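Local coordinates for YokD protein (Bacillus subtilis, PDB 2NYG) that binds coenzyme A and, as a member of the antibiotic N-acetyltransferase family, probably transfers acetyl groups and may contribute to antibiotic resistance, at residues K126-F135 with L146-L155; D177-H185 with F219-Q229. All coordinates share one frame; numbering follows the deposited sequence.

Interaction 1. Residues K126-F135 with L146-L155; sequences KRSNHPNYSF and LNQHPLEFGL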
# COMPACT_ATOMS: atom_id res chain seq x y z
N LYS A 126 -12.87 -5.64 -3.71
CA LYS A 126 -12.86 -6.97 -3.11
C LYS A 126 -11.62 -7.73 -3.57
O LYS A 126 -11.02 -7.40 -4.59
CB LYS A 126 -14.10 -7.73 -3.51
CG LYS A 126 -15.40 -7.18 -2.93
CD LYS A 126 -15.71 -7.78 -1.57
CE LYS A 126 -17.18 -7.60 -1.23
NZ LYS A 126 -17.55 -6.16 -1.32
N ARG A 127 -11.25 -8.76 -2.80
CA ARG A 127 -10.07 -9.58 -3.10
C ARG A 127 -10.41 -11.06 -2.95
O ARG A 127 -11.08 -11.45 -2.01
CB ARG A 127 -8.95 -9.22 -2.13
CG ARG A 127 -7.60 -9.82 -2.46
CD ARG A 127 -6.56 -9.30 -1.50
NE ARG A 127 -5.22 -9.75 -1.84
CZ ARG A 127 -4.14 -9.49 -1.12
NH1 ARG A 127 -4.24 -8.77 -0.01
NH2 ARG A 127 -2.95 -9.95 -1.49
N SER A 128 -9.92 -11.87 -3.89
CA SER A 128 -10.15 -13.32 -3.87
C SER A 128 -9.30 -14.02 -2.80
O SER A 128 -8.30 -13.49 -2.33
CB SER A 128 -9.87 -13.91 -5.25
OG SER A 128 -8.60 -13.51 -5.73
N ASN A 129 -9.70 -15.22 -2.42
CA ASN A 129 -9.00 -15.92 -1.36
C ASN A 129 -7.77 -16.81 -1.64
O ASN A 129 -7.46 -17.71 -0.86
CB ASN A 129 -10.02 -16.72 -0.55
CG ASN A 129 -9.53 -17.01 0.84
OD1 ASN A 129 -9.05 -16.12 1.53
ND2 ASN A 129 -9.64 -18.27 1.26
N HIS A 130 -7.03 -16.56 -2.72
CA HIS A 130 -5.85 -17.38 -2.98
C HIS A 130 -4.64 -16.72 -2.33
O HIS A 130 -4.50 -15.50 -2.34
CB HIS A 130 -5.65 -17.53 -4.49
CG HIS A 130 -4.80 -18.71 -4.85
ND1 HIS A 130 -3.42 -18.68 -4.79
CD2 HIS A 130 -5.14 -19.97 -5.21
CE1 HIS A 130 -2.95 -19.87 -5.10
NE2 HIS A 130 -3.97 -20.68 -5.35
N PRO A 131 -3.75 -17.52 -1.73
CA PRO A 131 -2.54 -17.04 -1.05
C PRO A 131 -1.40 -16.53 -1.93
O PRO A 131 -0.52 -15.79 -1.47
CB PRO A 131 -2.14 -18.24 -0.20
CG PRO A 131 -2.54 -19.38 -1.07
CD PRO A 131 -3.92 -18.97 -1.51
N ASN A 132 -1.42 -16.93 -3.21
CA ASN A 132 -0.38 -16.49 -4.12
C ASN A 132 -0.89 -15.71 -5.31
O ASN A 132 -0.33 -14.69 -5.67
CB ASN A 132 0.44 -17.67 -4.63
CG ASN A 132 1.24 -18.35 -3.56
OD1 ASN A 132 1.54 -17.78 -2.51
ND2 ASN A 132 1.63 -19.59 -3.83
N TYR A 133 -1.95 -16.20 -5.93
CA TYR A 133 -2.49 -15.57 -7.13
C TYR A 133 -3.87 -14.95 -6.97
O TYR A 133 -4.80 -15.25 -7.72
CB TYR A 133 -2.51 -16.61 -8.24
CG TYR A 133 -1.20 -17.35 -8.39
CD1 TYR A 133 -0.01 -16.66 -8.71
CD2 TYR A 133 -1.13 -18.74 -8.24
CE1 TYR A 133 1.19 -17.34 -8.89
CE2 TYR A 133 0.07 -19.42 -8.41
CZ TYR A 133 1.23 -18.72 -8.74
OH TYR A 133 2.41 -19.39 -8.90
N SER A 134 -4.00 -14.08 -5.98
CA SER A 134 -5.27 -13.42 -5.74
C SER A 134 -5.46 -12.29 -6.72
O SER A 134 -4.51 -11.82 -7.35
CB SER A 134 -5.34 -12.86 -4.31
OG SER A 134 -4.13 -12.21 -3.97
N PHE A 135 -6.71 -11.87 -6.87
CA PHE A 135 -7.08 -10.76 -7.72
C PHE A 135 -7.91 -9.83 -6.85
O PHE A 135 -8.36 -10.20 -5.77
CB PHE A 135 -7.91 -11.24 -8.91
CG PHE A 135 -7.12 -11.95 -9.95
CD1 PHE A 135 -6.61 -11.27 -11.04
CD2 PHE A 135 -6.91 -13.32 -9.85
CE1 PHE A 135 -5.88 -11.94 -12.03
CE2 PHE A 135 -6.19 -14.01 -10.82
CZ PHE A 135 -5.68 -13.32 -11.92
N LEU A 146 -14.47 -12.92 -8.15
CA LEU A 146 -13.56 -13.26 -7.07
C LEU A 146 -14.08 -14.37 -6.15
O LEU A 146 -13.32 -15.07 -5.51
CB LEU A 146 -13.25 -12.02 -6.23
CG LEU A 146 -12.67 -10.75 -6.86
CD1 LEU A 146 -12.36 -9.79 -5.76
CD2 LEU A 146 -11.40 -11.06 -7.64
N ASN A 147 -15.40 -14.50 -6.10
CA ASN A 147 -16.11 -15.47 -5.25
C ASN A 147 -15.50 -16.83 -4.86
O ASN A 147 -15.26 -17.09 -3.68
CB ASN A 147 -17.48 -15.72 -5.90
CG ASN A 147 -18.30 -16.81 -5.20
OD1 ASN A 147 -17.78 -17.61 -4.40
ND2 ASN A 147 -19.59 -16.87 -5.54
N GLN A 148 -15.35 -17.65 -5.90
CA GLN A 148 -14.88 -19.03 -5.80
C GLN A 148 -13.41 -19.39 -5.45
O GLN A 148 -13.17 -20.18 -4.53
CB GLN A 148 -15.28 -19.76 -7.09
CG GLN A 148 -14.49 -21.00 -7.47
CD GLN A 148 -15.08 -21.65 -8.67
OE1 GLN A 148 -16.01 -21.13 -9.27
NE2 GLN A 148 -14.53 -22.81 -9.04
N HIS A 149 -12.46 -18.84 -6.20
CA HIS A 149 -11.00 -19.08 -6.04
C HIS A 149 -10.42 -20.27 -5.19
O HIS A 149 -10.07 -20.09 -4.04
CB HIS A 149 -10.31 -17.79 -5.59
CG HIS A 149 -9.04 -17.48 -6.32
ND1 HIS A 149 -8.26 -18.44 -6.93
CD2 HIS A 149 -8.42 -16.30 -6.55
CE1 HIS A 149 -7.22 -17.87 -7.51
NE2 HIS A 149 -7.30 -16.57 -7.30
N PRO A 150 -10.29 -21.46 -5.81
CA PRO A 150 -9.76 -22.66 -5.17
C PRO A 150 -8.23 -22.59 -5.04
O PRO A 150 -7.55 -21.91 -5.81
CB PRO A 150 -10.20 -23.75 -6.11
CG PRO A 150 -10.06 -23.10 -7.43
CD PRO A 150 -10.55 -21.68 -7.24
N LEU A 151 -7.66 -23.28 -4.06
CA LEU A 151 -6.21 -23.23 -3.90
C LEU A 151 -5.47 -23.89 -5.06
O LEU A 151 -4.53 -23.33 -5.62
CB LEU A 151 -5.82 -23.92 -2.60
CG LEU A 151 -4.36 -23.73 -2.21
CD1 LEU A 151 -4.07 -22.26 -1.99
CD2 LEU A 151 -4.08 -24.52 -0.95
N GLU A 152 -5.90 -25.10 -5.41
CA GLU A 152 -5.31 -25.88 -6.48
C GLU A 152 -5.48 -25.23 -7.85
O GLU A 152 -6.60 -24.95 -8.29
CB GLU A 152 -5.94 -27.28 -6.50
CG GLU A 152 -5.21 -28.29 -7.37
CD GLU A 152 -5.83 -29.68 -7.30
OE1 GLU A 152 -6.91 -29.89 -7.90
OE2 GLU A 152 -5.24 -30.56 -6.63
N PHE A 153 -4.35 -25.02 -8.52
CA PHE A 153 -4.31 -24.40 -9.84
C PHE A 153 -4.67 -22.94 -9.67
O PHE A 153 -3.79 -22.08 -9.69
CB PHE A 153 -5.27 -25.14 -10.77
CG PHE A 153 -4.90 -26.59 -10.97
CD1 PHE A 153 -5.84 -27.60 -10.83
CD2 PHE A 153 -3.57 -26.94 -11.27
CE1 PHE A 153 -5.46 -28.95 -10.96
CE2 PHE A 153 -3.19 -28.27 -11.40
CZ PHE A 153 -4.13 -29.28 -11.25
N GLY A 154 -5.94 -22.66 -9.45
CA GLY A 154 -6.37 -21.28 -9.23
C GLY A 154 -5.62 -20.18 -9.97
O GLY A 154 -5.03 -19.29 -9.38
N LEU A 155 -5.66 -20.26 -11.29
CA LEU A 155 -5.05 -19.31 -12.19
C LEU A 155 -5.47 -19.94 -13.51
O LEU A 155 -5.22 -19.44 -14.61
CB LEU A 155 -3.53 -19.27 -12.01
CG LEU A 155 -2.82 -18.07 -12.66
CD1 LEU A 155 -3.70 -16.82 -12.58
CD2 LEU A 155 -1.48 -17.81 -11.97
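His130 and His149 meet where the connection of a beta-hairpin, running from edge strand 126-127 into antiparallel strand 135-139, lies against the loop that follows helix 142-146, an example of irregular segments held by side chains bonded to backbone carbonyls. The imidazoles are tilted by 35° and form no stack; instead His130 CB sits over the centre of the His149 ring, 3.4 Å from its centroid. His149 NE2 donates to Tyr133 O at 2.9 Å, approaching from above the carbonyl plane. In the other direction across the contact, His130 NE2 donates to Leu151 O at 2.7 Å, in the carbonyl plane and on a lone pair. A chi1 of -160° swings the His130 ring away from its own backbone N and toward Leu151, while its ND1 accepts from the backbone N of both Asn132 and Tyr133, so both ring nitrogens are engaged and the ring's rotation is fixed. Leu151 CD1 lies over one face of this ring, with Gly154 O over the other. Farther along, Leu155 splits its branches between two aromatics, CD1 meeting the edge of Phe135 and CD2 the face of Tyr133. At the opposite end of the contact, Leu146 CD2 packs 3.7 Å from Phe135 CB.

Interaction 2. Residues D177-H185 with F219-Q229; sequences DFDSSTCFH and FREELFQEVGQ. With COA (coenzyme A), chain G.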
# COMPACT_ATOMS: atom_id res chain seq x y z
N ASP A 177 4.11 -4.22 -20.47
CA ASP A 177 4.20 -4.99 -21.70
C ASP A 177 3.50 -6.33 -21.51
O ASP A 177 2.93 -6.61 -20.46
CB ASP A 177 5.66 -5.21 -22.12
CG ASP A 177 5.85 -5.20 -23.63
OD1 ASP A 177 4.99 -5.77 -24.36
OD2 ASP A 177 6.86 -4.64 -24.10
N PHE A 178 3.57 -7.17 -22.54
CA PHE A 178 2.95 -8.48 -22.52
C PHE A 178 3.45 -9.45 -21.45
O PHE A 178 2.70 -10.31 -20.98
CB PHE A 178 3.10 -9.12 -23.88
CG PHE A 178 2.23 -8.51 -24.93
CD1 PHE A 178 2.79 -7.87 -26.04
CD2 PHE A 178 0.85 -8.59 -24.82
CE1 PHE A 178 1.98 -7.32 -27.03
CE2 PHE A 178 0.03 -8.04 -25.81
CZ PHE A 178 0.59 -7.41 -26.91
N ASP A 179 4.71 -9.30 -21.07
CA ASP A 179 5.32 -10.17 -20.07
C ASP A 179 4.57 -10.12 -18.75
O ASP A 179 4.86 -10.91 -17.86
CB ASP A 179 6.78 -9.77 -19.84
CG ASP A 179 6.90 -8.42 -19.18
OD1 ASP A 179 6.31 -7.45 -19.70
OD2 ASP A 179 7.60 -8.32 -18.15
N SER A 180 3.62 -9.20 -18.65
CA SER A 180 2.80 -9.01 -17.45
C SER A 180 1.36 -9.43 -17.62
O SER A 180 0.60 -9.33 -16.69
CB SER A 180 2.77 -7.54 -17.03
OG SER A 180 4.06 -6.99 -16.83
N SER A 181 0.98 -9.87 -18.82
CA SER A 181 -0.41 -10.27 -19.09
C SER A 181 -0.84 -11.54 -18.42
O SER A 181 -0.92 -12.58 -19.05
CB SER A 181 -0.67 -10.43 -20.58
OG SER A 181 -1.08 -9.21 -21.14
N THR A 182 -1.15 -11.45 -17.13
CA THR A 182 -1.57 -12.61 -16.38
C THR A 182 -2.59 -13.51 -17.08
O THR A 182 -2.60 -14.71 -16.84
CB THR A 182 -2.15 -12.17 -15.02
OG1 THR A 182 -1.13 -11.49 -14.29
CG2 THR A 182 -2.59 -13.36 -14.22
N CYS A 183 -3.44 -12.96 -17.94
CA CYS A 183 -4.45 -13.77 -18.60
C CYS A 183 -3.87 -14.98 -19.35
O CYS A 183 -4.51 -16.03 -19.41
CB CYS A 183 -5.30 -12.93 -19.55
SG CYS A 183 -4.39 -12.25 -20.94
N PHE A 184 -2.68 -14.83 -19.92
CA PHE A 184 -2.06 -15.93 -20.65
C PHE A 184 -1.89 -17.21 -19.84
O PHE A 184 -2.03 -18.31 -20.38
CB PHE A 184 -0.70 -15.48 -21.20
CG PHE A 184 -0.81 -14.53 -22.35
CD1 PHE A 184 0.20 -13.63 -22.63
CD2 PHE A 184 -1.95 -14.53 -23.16
CE1 PHE A 184 0.09 -12.74 -23.69
CE2 PHE A 184 -2.07 -13.65 -24.22
CZ PHE A 184 -1.05 -12.75 -24.49
N HIS A 185 -1.59 -17.06 -18.54
CA HIS A 185 -1.43 -18.22 -17.69
C HIS A 185 -2.61 -19.17 -17.89
O HIS A 185 -2.43 -20.38 -17.87
CB HIS A 185 -1.38 -17.84 -16.21
CG HIS A 185 -0.07 -17.26 -15.76
ND1 HIS A 185 1.11 -17.95 -15.81
CD2 HIS A 185 0.22 -16.06 -15.19
CE1 HIS A 185 2.08 -17.22 -15.29
NE2 HIS A 185 1.56 -16.06 -14.91
N PHE A 219 4.54 -22.56 -14.45
CA PHE A 219 4.35 -21.62 -15.55
C PHE A 219 5.57 -21.28 -16.37
O PHE A 219 6.69 -21.37 -15.90
CB PHE A 219 3.73 -20.35 -15.00
CG PHE A 219 2.46 -20.60 -14.24
CD1 PHE A 219 2.25 -20.00 -13.00
CD2 PHE A 219 1.48 -21.43 -14.75
CE1 PHE A 219 1.08 -20.24 -12.29
CE2 PHE A 219 0.32 -21.67 -14.06
CZ PHE A 219 0.12 -21.08 -12.83
N ARG A 220 5.32 -20.88 -17.61
CA ARG A 220 6.37 -20.49 -18.54
C ARG A 220 6.14 -19.03 -18.96
O ARG A 220 6.19 -18.69 -20.14
CB ARG A 220 6.34 -21.38 -19.78
CG ARG A 220 6.72 -22.83 -19.52
CD ARG A 220 6.73 -23.61 -20.80
NE ARG A 220 5.39 -23.89 -21.29
CZ ARG A 220 5.12 -24.31 -22.52
NH1 ARG A 220 6.10 -24.48 -23.39
NH2 ARG A 220 3.86 -24.57 -22.87
N GLU A 221 5.90 -18.18 -17.97
CA GLU A 221 5.66 -16.78 -18.23
C GLU A 221 6.77 -16.10 -19.04
O GLU A 221 6.56 -15.03 -19.63
CB GLU A 221 5.42 -16.02 -16.92
CG GLU A 221 6.65 -15.77 -16.06
CD GLU A 221 6.79 -16.74 -14.89
OE1 GLU A 221 5.82 -17.47 -14.58
OE2 GLU A 221 7.89 -16.76 -14.27
N GLU A 222 7.95 -16.72 -19.10
CA GLU A 222 9.08 -16.16 -19.83
C GLU A 222 8.79 -15.98 -21.31
O GLU A 222 9.45 -15.20 -21.98
CB GLU A 222 10.33 -17.04 -19.68
CG GLU A 222 10.25 -18.37 -20.41
CD GLU A 222 9.83 -19.50 -19.51
OE1 GLU A 222 9.29 -19.22 -18.41
OE2 GLU A 222 10.04 -20.67 -19.90
N LEU A 223 7.78 -16.70 -21.81
CA LEU A 223 7.38 -16.65 -23.21
C LEU A 223 6.29 -15.61 -23.53
O LEU A 223 6.17 -15.17 -24.68
CB LEU A 223 6.86 -18.03 -23.63
CG LEU A 223 7.83 -19.21 -23.54
CD1 LEU A 223 7.07 -20.49 -23.83
CD2 LEU A 223 8.98 -19.02 -24.52
N PHE A 224 5.51 -15.22 -22.52
CA PHE A 224 4.42 -14.27 -22.68
C PHE A 224 4.73 -13.10 -23.57
O PHE A 224 3.88 -12.66 -24.33
CB PHE A 224 3.93 -13.76 -21.32
CG PHE A 224 3.23 -14.81 -20.50
CD1 PHE A 224 3.23 -16.15 -20.90
CD2 PHE A 224 2.62 -14.48 -19.29
CE1 PHE A 224 2.64 -17.12 -20.13
CE2 PHE A 224 2.03 -15.46 -18.49
CZ PHE A 224 2.04 -16.78 -18.91
N GLN A 225 5.96 -12.59 -23.48
CA GLN A 225 6.36 -11.47 -24.30
C GLN A 225 6.35 -11.87 -25.77
O GLN A 225 6.01 -11.07 -26.64
CB GLN A 225 7.75 -10.98 -23.90
CG GLN A 225 8.18 -9.73 -24.64
CD GLN A 225 7.19 -8.61 -24.48
OE1 GLN A 225 6.54 -8.48 -23.45
NE2 GLN A 225 7.06 -7.79 -25.51
N GLU A 226 6.72 -13.12 -26.05
CA GLU A 226 6.73 -13.62 -27.42
C GLU A 226 5.29 -13.88 -27.87
O GLU A 226 4.91 -13.57 -28.99
CB GLU A 226 7.52 -14.91 -27.52
CG GLU A 226 8.18 -15.10 -28.87
CD GLU A 226 8.79 -16.48 -29.05
OE1 GLU A 226 9.50 -16.96 -28.13
OE2 GLU A 226 8.55 -17.09 -30.13
N VAL A 227 4.49 -14.45 -26.98
CA VAL A 227 3.11 -14.74 -27.31
C VAL A 227 2.34 -13.47 -27.69
O VAL A 227 1.60 -13.46 -28.67
CB VAL A 227 2.40 -15.41 -26.13
CG1 VAL A 227 0.96 -15.71 -26.49
CG2 VAL A 227 3.17 -16.67 -25.73
N GLY A 228 2.53 -12.42 -26.90
CA GLY A 228 1.85 -11.16 -27.15
C GLY A 228 2.28 -10.52 -28.44
O GLY A 228 1.50 -9.92 -29.16
N GLN A 229 3.56 -10.66 -28.76
CA GLN A 229 4.06 -10.04 -29.98
C GLN A 229 3.54 -10.78 -31.23
O GLN A 229 3.41 -10.20 -32.30
CB GLN A 229 5.59 -9.98 -29.94
CG GLN A 229 6.10 -8.72 -29.22
CD GLN A 229 7.62 -8.69 -28.98
OE1 GLN A 229 8.41 -9.04 -29.85
NE2 GLN A 229 8.03 -8.24 -27.79
N1A COA G . 3.48 10.03 -10.97
C2A COA G . 4.34 9.13 -11.62
N3A COA G . 5.14 8.30 -10.86
C4A COA G . 5.11 8.37 -9.48
C5A COA G . 4.26 9.25 -8.79
C6A COA G . 3.44 10.10 -9.55
N6A COA G . 2.63 10.96 -8.96
N7A COA G . 4.46 9.08 -7.45
C8A COA G . 5.40 8.10 -7.29
N9A COA G . 5.80 7.66 -8.57
C1B COA G . 6.80 6.64 -8.96
C2B COA G . 7.85 6.21 -7.88
O2B COA G . 8.85 7.21 -7.60
C3B COA G . 8.42 4.95 -8.49
O3B COA G . 9.49 5.43 -9.36
P3B COA G . 11.02 4.86 -9.38
O7A COA G . 11.18 3.70 -8.37
O8A COA G . 11.97 5.95 -8.91
O9A COA G . 11.36 4.45 -10.78
C4B COA G . 7.24 4.31 -9.27
O4B COA G . 6.31 5.40 -9.49
C5B COA G . 6.50 3.16 -8.50
O5B COA G . 5.43 2.71 -9.39
P1A COA G . 5.22 1.16 -9.64
O1A COA G . 4.10 0.92 -10.60
O2A COA G . 4.97 0.43 -8.31
O3A COA G . 6.61 0.73 -10.18
P2A COA G . 7.17 0.97 -11.66
O4A COA G . 8.42 1.78 -11.55
O5A COA G . 6.19 1.68 -12.59
O6A COA G . 7.39 -0.58 -12.09
CBP COA G . 5.99 -2.63 -12.60
CCP COA G . 6.51 -1.23 -13.02
CDP COA G . 6.95 -3.30 -11.58
CEP COA G . 4.57 -2.41 -12.01
CAP COA G . 6.04 -3.58 -13.85
OAP COA G . 6.63 -2.82 -14.93
C9P COA G . 4.68 -4.14 -14.32
O9P COA G . 4.32 -3.80 -15.59
N8P COA G . 3.82 -4.90 -13.59
C7P COA G . 2.46 -5.22 -14.07
C6P COA G . 1.30 -5.10 -13.07
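An aromatic cluster joins the start of helix 183-187 to the first part of helix 224-234 and illustrates how rings pack in series: Phe224 lies between Phe184 and His185, and Phe219 packs on His185 in turn. A chi1 of -69° directs the Phe224 ring toward segment 177-185. Phe184 CB lies over the centre of one face, 3.7 Å from the ring centroid, while the edge of Phe184 turns toward the same ring in a T-shaped pair with planes at 79°. Phe224 points its own edge at the face of His185, where CZ comes within 3.4 Å of ND1. His185 ND1 also lies over the face of Phe219 and is hydrogen-bonded to Glu188, just beyond helix 183-187. Farther along helix 224-234, the Phe178 ring rests on Gly228, whose CA is 3.5 Å from the ring centroid. The polar end belongs to Gln225: NE2 donates to Asp177 OD1 at 3.1 Å from above the carboxylate plane, and OE1 accepts a weak bond from Asp179 N. Asp177 OD1 also forms a salt bridge with Arg248 and accepts a hydrogen bond from Phe178 N on its anti lone pair. Segment 177-185 reaches the cofactor pocket through Ser180, whose OG makes a weak hydrogen bond of 3.4 Å to coenzyme A O9P.

Interaction 1 closes before interaction 2 opens along the chain, and both belong to the same acetyltransferase domain, their centres about 20 Å apart. Interaction 1 borders the 126-127 edge of the mixed seven-stranded sheet, whereas segment 177-185 of interaction 2 follows strand 170-174, nearer the other edge. The two nevertheless form continuous packing: Leu155 CD2 lies 3.5 Å from Phe219 CE1, Leu155 CG approaches His185 CB, and Phe135 CZ meets Thr182 CG2. Leu155, with Tyr133 and Phe135, thus forms the junction to Thr182, His185 and Phe219. Interaction 2 touches coenzyme A through a weak hydrogen bond from Ser180, while in interaction 1 the Phe135 side chain remains about 10 Å from it.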